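Long-range contact in coat protein (Sulfolobus turreted icosahedral virus, PDB 2BBD), which serves as the major coat protein of an archaeal virus, probably building its icosahedral capsid from the double beta-sandwich subunits shared with bacterial and eukaryotic viruses: residues Gly208-Asn220 and Asn301-Leu314. Residues are numbered along the deposited sequence; the frame is centred on the assembly and turned at random.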
ATOM      1  N   GLY A 208      10.139  -9.298  12.945  1.00 30.97           N
ATOM      2  CA  GLY A 208      11.132  -9.219  11.889  1.00 32.30           C
ATOM      3  C   GLY A 208      11.041  -7.943  11.074  1.00 33.24           C
ATOM      4  O   GLY A 208      11.722  -7.789  10.057  1.00 34.45           O
ATOM      5  N   GLN A 209      10.189  -7.025  11.510  1.00 32.75           N
ATOM      6  CA  GLN A 209      10.033  -5.760  10.807  1.00 31.53           C
ATOM      7  C   GLN A 209       9.594  -4.675  11.783  1.00 31.59           C
ATOM      8  O   GLN A 209       9.195  -4.961  12.913  1.00 31.85           O
ATOM      9  CB  GLN A 209       9.001  -5.897   9.675  1.00 29.73           C
ATOM     10  CG  GLN A 209       7.606  -6.282  10.145  1.00 27.63           C
ATOM     11  CD  GLN A 209       6.635  -6.554   8.996  1.00 31.16           C
ATOM     12  OE1 GLN A 209       5.858  -5.684   8.603  1.00 30.68           O
ATOM     13  NE2 GLN A 209       6.686  -7.770   8.450  1.00 29.51           N
ATOM     14  N   ILE A 210       9.681  -3.430  11.333  1.00 31.59           N
ATOM     15  CA  ILE A 210       9.293  -2.283  12.131  1.00 30.13           C
ATOM     16  C   ILE A 210       8.020  -1.727  11.491  1.00 31.80           C
ATOM     17  O   ILE A 210       8.032  -1.339  10.321  1.00 31.30           O
ATOM     18  CB  ILE A 210      10.422  -1.229  12.121  1.00 30.27           C
ATOM     19  CG1 ILE A 210      11.697  -1.853  12.708  1.00 29.44           C
ATOM     20  CG2 ILE A 210      10.017  -0.005  12.924  1.00 29.17           C
ATOM     21  CD1 ILE A 210      12.957  -1.056  12.470  1.00 27.44           C
ATOM     22  N   TYR A 211       6.926  -1.713  12.258  1.00 31.70           N
ATOM     23  CA  TYR A 211       5.624  -1.235  11.780  1.00 30.40           C
ATOM     24  C   TYR A 211       5.430   0.263  11.943  1.00 32.23           C
ATOM     25  O   TYR A 211       5.522   0.805  13.045  1.00 31.61           O
ATOM     26  CB  TYR A 211       4.499  -1.973  12.512  1.00 28.29           C
ATOM     27  CG  TYR A 211       4.413  -3.439  12.163  1.00 27.81           C
ATOM     28  CD1 TYR A 211       3.448  -3.912  11.274  1.00 27.46           C
ATOM     29  CD2 TYR A 211       5.321  -4.357  12.698  1.00 29.22           C
ATOM     30  CE1 TYR A 211       3.388  -5.259  10.926  1.00 25.49           C
ATOM     31  CE2 TYR A 211       5.266  -5.706  12.356  1.00 24.85           C
ATOM     32  CZ  TYR A 211       4.302  -6.146  11.469  1.00 27.41           C
ATOM     33  OH  TYR A 211       4.268  -7.474  11.110  1.00 30.67           O
ATOM     34  N   LYS A 212       5.160   0.937  10.834  1.00 32.49           N
ATOM     35  CA  LYS A 212       4.947   2.371  10.878  1.00 33.87           C
ATOM     36  C   LYS A 212       3.444   2.646  10.932  1.00 33.17           C
ATOM     37  O   LYS A 212       2.960   3.322  11.836  1.00 33.63           O
ATOM     38  CB  LYS A 212       5.580   3.040   9.655  1.00 33.72           C
ATOM     39  CG  LYS A 212       5.383   4.540   9.614  1.00 37.83           C
ATOM     40  CD  LYS A 212       6.090   5.161   8.412  1.00 42.73           C
ATOM     41  CE  LYS A 212       5.797   6.648   8.317  1.00 46.04           C
ATOM     42  NZ  LYS A 212       6.299   7.243   7.041  1.00 49.32           N
ATOM     43  N   ARG A 213       2.699   2.124   9.966  1.00 31.19           N
ATOM     44  CA  ARG A 213       1.260   2.331   9.973  1.00 30.82           C
ATOM     45  C   ARG A 213       0.520   1.177   9.323  1.00 29.96           C
ATOM     46  O   ARG A 213       1.066   0.458   8.479  1.00 28.25           O
ATOM     47  CB  ARG A 213       0.897   3.648   9.285  1.00 31.22           C
ATOM     48  CG  ARG A 213       1.208   3.701   7.811  1.00 33.12           C
ATOM     49  CD  ARG A 213       0.982   5.096   7.286  1.00 33.57           C
ATOM     50  NE  ARG A 213       1.738   6.065   8.073  1.00 38.46           N
ATOM     51  CZ  ARG A 213       2.176   7.228   7.606  1.00 43.51           C
ATOM     52  NH1 ARG A 213       1.935   7.576   6.347  1.00 44.25           N
ATOM     53  NH2 ARG A 213       2.868   8.042   8.396  1.00 46.70           N
ATOM     54  N   GLN A 214      -0.727   0.994   9.741  1.00 28.26           N
ATOM     55  CA  GLN A 214      -1.549  -0.079   9.224  1.00 25.93           C
ATOM     56  C   GLN A 214      -2.845   0.441   8.637  1.00 25.35           C
ATOM     57  O   GLN A 214      -3.600   1.156   9.309  1.00 25.87           O
ATOM     58  CB  GLN A 214      -1.866  -1.062  10.343  1.00 24.92           C
ATOM     59  CG  GLN A 214      -2.669  -2.272   9.910  1.00 25.11           C
ATOM     60  CD  GLN A 214      -3.223  -3.035  11.090  1.00 25.45           C
ATOM     61  OE1 GLN A 214      -3.704  -4.165  10.952  1.00 27.91           O
ATOM     62  NE2 GLN A 214      -3.169  -2.416  12.266  1.00 24.85           N
ATOM     63  N   LEU A 215      -3.092   0.093   7.379  1.00 24.10           N
ATOM     64  CA  LEU A 215      -4.321   0.483   6.711  1.00 21.14           C
ATOM     65  C   LEU A 215      -5.241  -0.718   6.781  1.00 22.64           C
ATOM     66  O   LEU A 215      -4.877  -1.817   6.367  1.00 23.48           O
ATOM     67  CB  LEU A 215      -4.084   0.842   5.242  1.00 21.66           C
ATOM     68  CG  LEU A 215      -5.379   0.849   4.405  1.00 21.05           C
ATOM     69  CD1 LEU A 215      -6.368   1.881   4.965  1.00 21.02           C
ATOM     70  CD2 LEU A 215      -5.054   1.148   2.939  1.00 22.99           C
ATOM     71  N   VAL A 216      -6.431  -0.513   7.324  1.00 23.39           N
ATOM     72  CA  VAL A 216      -7.389  -1.591   7.432  1.00 22.46           C
ATOM     73  C   VAL A 216      -8.685  -1.211   6.754  1.00 22.60           C
ATOM     74  O   VAL A 216      -9.209  -0.121   6.976  1.00 22.26           O
ATOM     75  CB  VAL A 216      -7.726  -1.922   8.903  1.00 23.53           C
ATOM     76  CG1 VAL A 216      -8.734  -3.080   8.950  1.00 20.28           C
ATOM     77  CG2 VAL A 216      -6.452  -2.256   9.677  1.00 23.11           C
ATOM     78  N   TYR A 217      -9.189  -2.102   5.910  1.00 22.12           N
ATOM     79  CA  TYR A 217     -10.470  -1.867   5.269  1.00 22.97           C
ATOM     80  C   TYR A 217     -11.226  -3.177   5.255  1.00 22.61           C
ATOM     81  O   TYR A 217     -10.631  -4.251   5.225  1.00 23.35           O
ATOM     82  CB  TYR A 217     -10.335  -1.277   3.860  1.00 23.80           C
ATOM     83  CG  TYR A 217      -9.540  -2.090   2.872  1.00 22.62           C
ATOM     84  CD1 TYR A 217      -8.150  -2.039   2.861  1.00 22.44           C
ATOM     85  CD2 TYR A 217     -10.182  -2.861   1.906  1.00 22.78           C
ATOM     86  CE1 TYR A 217      -7.410  -2.730   1.903  1.00 24.24           C
ATOM     87  CE2 TYR A 217      -9.450  -3.564   0.938  1.00 25.12           C
ATOM     88  CZ  TYR A 217      -8.063  -3.490   0.942  1.00 25.02           C
ATOM     89  OH  TYR A 217      -7.327  -4.160  -0.017  1.00 25.97           O
ATOM     90  N   VAL A 218     -12.547  -3.073   5.304  1.00 23.27           N
ATOM     91  CA  VAL A 218     -13.407  -4.240   5.369  1.00 24.31           C
ATOM     92  C   VAL A 218     -14.409  -4.317   4.218  1.00 23.38           C
ATOM     93  O   VAL A 218     -14.993  -3.318   3.818  1.00 22.70           O
ATOM     94  CB  VAL A 218     -14.148  -4.238   6.728  1.00 25.15           C
ATOM     95  CG1 VAL A 218     -14.955  -5.483   6.884  1.00 27.41           C
ATOM     96  CG2 VAL A 218     -13.127  -4.121   7.856  1.00 24.76           C
ATOM     97  N   ILE A 219     -14.605  -5.519   3.694  1.00 24.10           N
ATOM     98  CA  ILE A 219     -15.523  -5.715   2.583  1.00 24.39           C
ATOM     99  C   ILE A 219     -16.774  -6.489   2.984  1.00 25.27           C
ATOM    100  O   ILE A 219     -16.698  -7.591   3.540  1.00 25.62           O
ATOM    101  CB  ILE A 219     -14.845  -6.490   1.423  1.00 24.62           C
ATOM    102  CG1 ILE A 219     -13.601  -5.747   0.931  1.00 23.99           C
ATOM    103  CG2 ILE A 219     -15.840  -6.685   0.284  1.00 23.56           C
ATOM    104  CD1 ILE A 219     -13.856  -4.352   0.391  1.00 26.02           C
ATOM    105  N   ASN A 220     -17.924  -5.901   2.680  1.00 25.66           N
ATOM    106  CA  ASN A 220     -19.229  -6.498   2.959  1.00 26.36           C
ATOM    107  C   ASN A 220     -19.671  -7.133   1.630  1.00 26.70           C
ATOM    108  O   ASN A 220     -19.566  -6.502   0.577  1.00 23.61           O
ATOM    109  CB  ASN A 220     -20.195  -5.388   3.404  1.00 23.35           C
ATOM    110  CG  ASN A 220     -21.611  -5.881   3.643  1.00 26.30           C
ATOM    111  OD1 ASN A 220     -22.318  -6.263   2.710  1.00 25.78           O
ATOM    112  ND2 ASN A 220     -22.038  -5.854   4.903  1.00 26.85           N
ATOM    113  N   ASN A 301     -21.222  -6.978  10.566  1.00 27.53           N
ATOM    114  CA  ASN A 301     -21.531  -8.093   9.665  1.00 27.43           C
ATOM    115  C   ASN A 301     -20.283  -8.961   9.478  1.00 28.05           C
ATOM    116  O   ASN A 301     -19.162  -8.508   9.716  1.00 27.29           O
ATOM    117  CB  ASN A 301     -21.979  -7.568   8.284  1.00 29.17           C
ATOM    118  CG  ASN A 301     -23.389  -6.950   8.297  1.00 30.72           C
ATOM    119  OD1 ASN A 301     -24.363  -7.625   8.610  1.00 33.67           O
ATOM    120  ND2 ASN A 301     -23.491  -5.666   7.944  1.00 30.12           N
ATOM    121  N   GLN A 302     -20.472 -10.208   9.058  1.00 27.72           N
ATOM    122  CA  GLN A 302     -19.323 -11.074   8.827  1.00 27.41           C
ATOM    123  C   GLN A 302     -18.723 -10.605   7.509  1.00 26.96           C
ATOM    124  O   GLN A 302     -19.362 -10.696   6.460  1.00 26.25           O
ATOM    125  CB  GLN A 302     -19.746 -12.537   8.717  1.00 29.05           C
ATOM    126  CG  GLN A 302     -18.564 -13.481   8.512  1.00 32.96           C
ATOM    127  CD  GLN A 302     -18.952 -14.944   8.617  1.00 35.09           C
ATOM    128  OE1 GLN A 302     -19.574 -15.361   9.593  1.00 36.40           O
ATOM    129  NE2 GLN A 302     -18.580 -15.730   7.614  1.00 36.55           N
ATOM    130  N   ASP A 303     -17.500 -10.089   7.567  1.00 24.33           N
ATOM    131  CA  ASP A 303     -16.845  -9.581   6.369  1.00 25.38           C
ATOM    132  C   ASP A 303     -15.436 -10.112   6.193  1.00 25.47           C
ATOM    133  O   ASP A 303     -14.905 -10.831   7.040  1.00 26.04           O
ATOM    134  CB  ASP A 303     -16.728  -8.051   6.403  1.00 23.12           C
ATOM    135  CG  ASP A 303     -18.038  -7.353   6.714  1.00 24.07           C
ATOM    136  OD1 ASP A 303     -19.088  -7.779   6.195  1.00 25.94           O
ATOM    137  OD2 ASP A 303     -18.002  -6.358   7.469  1.00 24.52           O
ATOM    138  N   ASN A 304     -14.831  -9.727   5.076  1.00 25.70           N
ATOM    139  CA  ASN A 304     -13.461 -10.101   4.811  1.00 24.30           C
ATOM    140  C   ASN A 304     -12.657  -8.848   5.143  1.00 24.35           C
ATOM    141  O   ASN A 304     -13.055  -7.733   4.796  1.00 25.35           O
ATOM    142  CB  ASN A 304     -13.305 -10.531   3.355  1.00 22.56           C
ATOM    143  CG  ASN A 304     -13.970 -11.872   3.082  1.00 25.44           C
ATOM    144  OD1 ASN A 304     -13.989 -12.750   3.946  1.00 24.65           O
ATOM    145  ND2 ASN A 304     -14.508 -12.039   1.882  1.00 24.95           N
ATOM    146  N   VAL A 305     -11.553  -9.037   5.854  1.00 23.70           N
ATOM    147  CA  VAL A 305     -10.708  -7.936   6.280  1.00 22.22           C
ATOM    148  C   VAL A 305      -9.368  -7.881   5.551  1.00 21.80           C
ATOM    149  O   VAL A 305      -8.726  -8.904   5.319  1.00 22.88           O
ATOM    150  CB  VAL A 305     -10.432  -8.030   7.800  1.00 22.14           C
ATOM    151  CG1 VAL A 305      -9.651  -6.803   8.274  1.00 20.22           C
ATOM    152  CG2 VAL A 305     -11.765  -8.186   8.561  1.00 20.76           C
ATOM    153  N   TYR A 306      -8.943  -6.669   5.224  1.00 21.69           N
ATOM    154  CA  TYR A 306      -7.679  -6.464   4.537  1.00 23.28           C
ATOM    155  C   TYR A 306      -6.790  -5.508   5.293  1.00 23.95           C
ATOM    156  O   TYR A 306      -7.194  -4.399   5.632  1.00 24.85           O
ATOM    157  CB  TYR A 306      -7.943  -5.948   3.133  1.00 21.60           C
ATOM    158  CG  TYR A 306      -8.690  -6.966   2.325  1.00 22.29           C
ATOM    159  CD1 TYR A 306      -8.020  -8.038   1.735  1.00 23.11           C
ATOM    160  CD2 TYR A 306     -10.076  -6.907   2.216  1.00 20.95           C
ATOM    161  CE1 TYR A 306      -8.715  -9.021   1.061  1.00 24.05           C
ATOM    162  CE2 TYR A 306     -10.779  -7.884   1.553  1.00 21.53           C
ATOM    163  CZ  TYR A 306     -10.100  -8.941   0.974  1.00 23.82           C
ATOM    164  OH  TYR A 306     -10.811  -9.924   0.327  1.00 22.78           O
ATOM    165  N   SER A 307      -5.569  -5.959   5.560  1.00 23.28           N
ATOM    166  CA  SER A 307      -4.605  -5.158   6.286  1.00 22.66           C
ATOM    167  C   SER A 307      -3.345  -4.896   5.453  1.00 23.77           C
ATOM    168  O   SER A 307      -2.605  -5.823   5.103  1.00 23.41           O
ATOM    169  CB  SER A 307      -4.226  -5.869   7.582  1.00 21.39           C
ATOM    170  OG  SER A 307      -3.232  -5.155   8.278  1.00 24.08           O
ATOM    171  N   LEU A 308      -3.118  -3.628   5.131  1.00 22.92           N
ATOM    172  CA  LEU A 308      -1.941  -3.235   4.364  1.00 22.91           C
ATOM    173  C   LEU A 308      -0.951  -2.616   5.344  1.00 23.85           C
ATOM    174  O   LEU A 308      -1.175  -1.519   5.881  1.00 25.02           O
ATOM    175  CB  LEU A 308      -2.324  -2.233   3.270  1.00 20.99           C
ATOM    176  CG  LEU A 308      -1.241  -1.880   2.238  1.00 22.40           C
ATOM    177  CD1 LEU A 308      -1.890  -1.213   1.034  1.00 24.42           C
ATOM    178  CD2 LEU A 308      -0.204  -0.968   2.852  1.00 19.09           C
ATOM    179  N   TYR A 309       0.142  -3.332   5.575  1.00 23.95           N
ATOM    180  CA  TYR A 309       1.182  -2.891   6.500  1.00 23.98           C
ATOM    181  C   TYR A 309       2.299  -2.055   5.899  1.00 24.87           C
ATOM    182  O   TYR A 309       3.057  -2.519   5.042  1.00 26.83           O
ATOM    183  CB  TYR A 309       1.808  -4.103   7.172  1.00 22.34           C
ATOM    184  CG  TYR A 309       0.866  -4.836   8.080  1.00 24.31           C
ATOM    185  CD1 TYR A 309       0.494  -4.294   9.305  1.00 20.86           C
ATOM    186  CD2 TYR A 309       0.372  -6.086   7.729  1.00 22.99           C
ATOM    187  CE1 TYR A 309      -0.342  -4.988  10.161  1.00 26.08           C
ATOM    188  CE2 TYR A 309      -0.463  -6.786   8.573  1.00 24.77           C
ATOM    189  CZ  TYR A 309      -0.814  -6.236   9.788  1.00 25.19           C
ATOM    190  OH  TYR A 309      -1.626  -6.940  10.636  1.00 28.06           O
ATOM    191  N   VAL A 310       2.403  -0.815   6.345  1.00 24.17           N
ATOM    192  CA  VAL A 310       3.479   0.022   5.866  1.00 25.50           C
ATOM    193  C   VAL A 310       4.592  -0.150   6.895  1.00 25.93           C
ATOM    194  O   VAL A 310       4.612   0.529   7.920  1.00 26.44           O
ATOM    195  CB  VAL A 310       3.060   1.495   5.771  1.00 24.08           C
ATOM    196  CG1 VAL A 310       4.238   2.325   5.326  1.00 23.55           C
ATOM    197  CG2 VAL A 310       1.906   1.646   4.773  1.00 23.16           C
ATOM    198  N   SER A 311       5.496  -1.086   6.617  1.00 26.80           N
ATOM    199  CA  SER A 311       6.615  -1.390   7.500  1.00 26.66           C
ATOM    200  C   SER A 311       7.963  -1.296   6.772  1.00 28.72           C
ATOM    201  O   SER A 311       8.017  -1.128   5.554  1.00 28.88           O
ATOM    202  CB  SER A 311       6.462  -2.809   8.062  1.00 25.27           C
ATOM    203  OG  SER A 311       5.242  -2.971   8.772  1.00 30.29           O
ATOM    204  N   TYR A 312       9.048  -1.398   7.538  1.00 29.21           N
ATOM    205  CA  TYR A 312      10.397  -1.370   6.986  1.00 30.09           C
ATOM    206  C   TYR A 312      11.322  -2.257   7.817  1.00 31.93           C
ATOM    207  O   TYR A 312      11.000  -2.628   8.948  1.00 31.37           O
ATOM    208  CB  TYR A 312      10.954   0.054   6.920  1.00 30.67           C
ATOM    209  CG  TYR A 312      10.967   0.803   8.232  1.00 32.70           C
ATOM    210  CD1 TYR A 312       9.841   1.504   8.666  1.00 31.52           C
ATOM    211  CD2 TYR A 312      12.112   0.826   9.031  1.00 33.40           C
ATOM    212  CE1 TYR A 312       9.853   2.210   9.855  1.00 32.44           C
ATOM    213  CE2 TYR A 312      12.135   1.537  10.232  1.00 33.40           C
ATOM    214  CZ  TYR A 312      10.999   2.223  10.637  1.00 34.63           C
ATOM    215  OH  TYR A 312      10.993   2.910  11.828  1.00 36.08           O
ATOM    216  N   VAL A 313      12.466  -2.600   7.239  1.00 30.77           N
ATOM    217  CA  VAL A 313      13.433  -3.457   7.900  1.00 30.37           C
ATOM    218  C   VAL A 313      14.824  -2.890   7.698  1.00 31.05           C
ATOM    219  O   VAL A 313      15.123  -2.319   6.644  1.00 31.18           O
ATOM    220  CB  VAL A 313      13.412  -4.886   7.304  1.00 30.32           C
ATOM    221  CG1 VAL A 313      14.545  -5.720   7.897  1.00 31.09           C
ATOM    222  CG2 VAL A 313      12.078  -5.546   7.570  1.00 29.80           C
ATOM    223  N   LEU A 314      15.665  -3.037   8.717  1.00 30.87           N
ATOM    224  CA  LEU A 314      17.051  -2.579   8.644  1.00 33.09           C
ATOM    225  C   LEU A 314      17.879  -3.830   8.399  1.00 32.10           C
ATOM    226  O   LEU A 314      17.995  -4.686   9.273  1.00 31.92           O
ATOM    227  CB  LEU A 314      17.491  -1.936   9.956  1.00 31.31           C
ATOM    228  CG  LEU A 314      16.630  -0.802  10.510  1.00 34.83           C
ATOM    229  CD1 LEU A 314      17.403  -0.129  11.639  1.00 37.33           C
ATOM    230  CD2 LEU A 314      16.304   0.208   9.427  1.00 34.87           C
TER
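Y211 drives its ring edge, through CE1, against a face of the Y309 ring, an offset edge-to-face pair with planes at 85° and centroids 5.3 Å apart. One face of the Y211 ring carries S311 OG, off toward the rim, which donates a hydrogen bond (2.8 Å) to an in-plane lone pair of Q209 OE1. Next along the same buried face, S307 OG donates to Q214 OE1 at 2.9 Å. Q214, its chain extended, lies alongside Y309, amide and ring planes 16° apart; its NE2 goes to Y233. V216 and V305 continue this close-packed layer, where serine hydroxyls and glutamine carbonyls pair off inside the fold. The opposite face is the more solvent-facing side, partly exposed at R213, V310, I219, N304, Y306 and Y312, though I210, L215, Y217 and L308 are still buried there. At one end I210 CB sits over the Y312 ring, a CH-pi contact 3.9 Å from its centroid. At the other, Y306 CB lies over the Y217 ring, 3.5 Å from the centroid, because chi1 of 58° swings Y217 CG between its N and carbonyl carbon; the two rings themselves barely overlap. I219 CG1 meets the edge of Y306. R213 CG runs beside V310, and R213 NE forms a salt bridge with D274. The strands are antiparallel neighbours with paired backbone bonds, interrupted by a classic beta bulge in which V310 O accepts from both K212 N (3.0 Å) and R213 N (3.2 Å). Within the mixed sheet, strand 303-313 is flanked by 182-193 and strand 210-219 by 270-284; Y295 of strand 293-299, in the facing sheet, packs on Q214, V305, S307 and Y309, closing a beta sandwich consistent with the jelly-roll architecture of this capsid lineage.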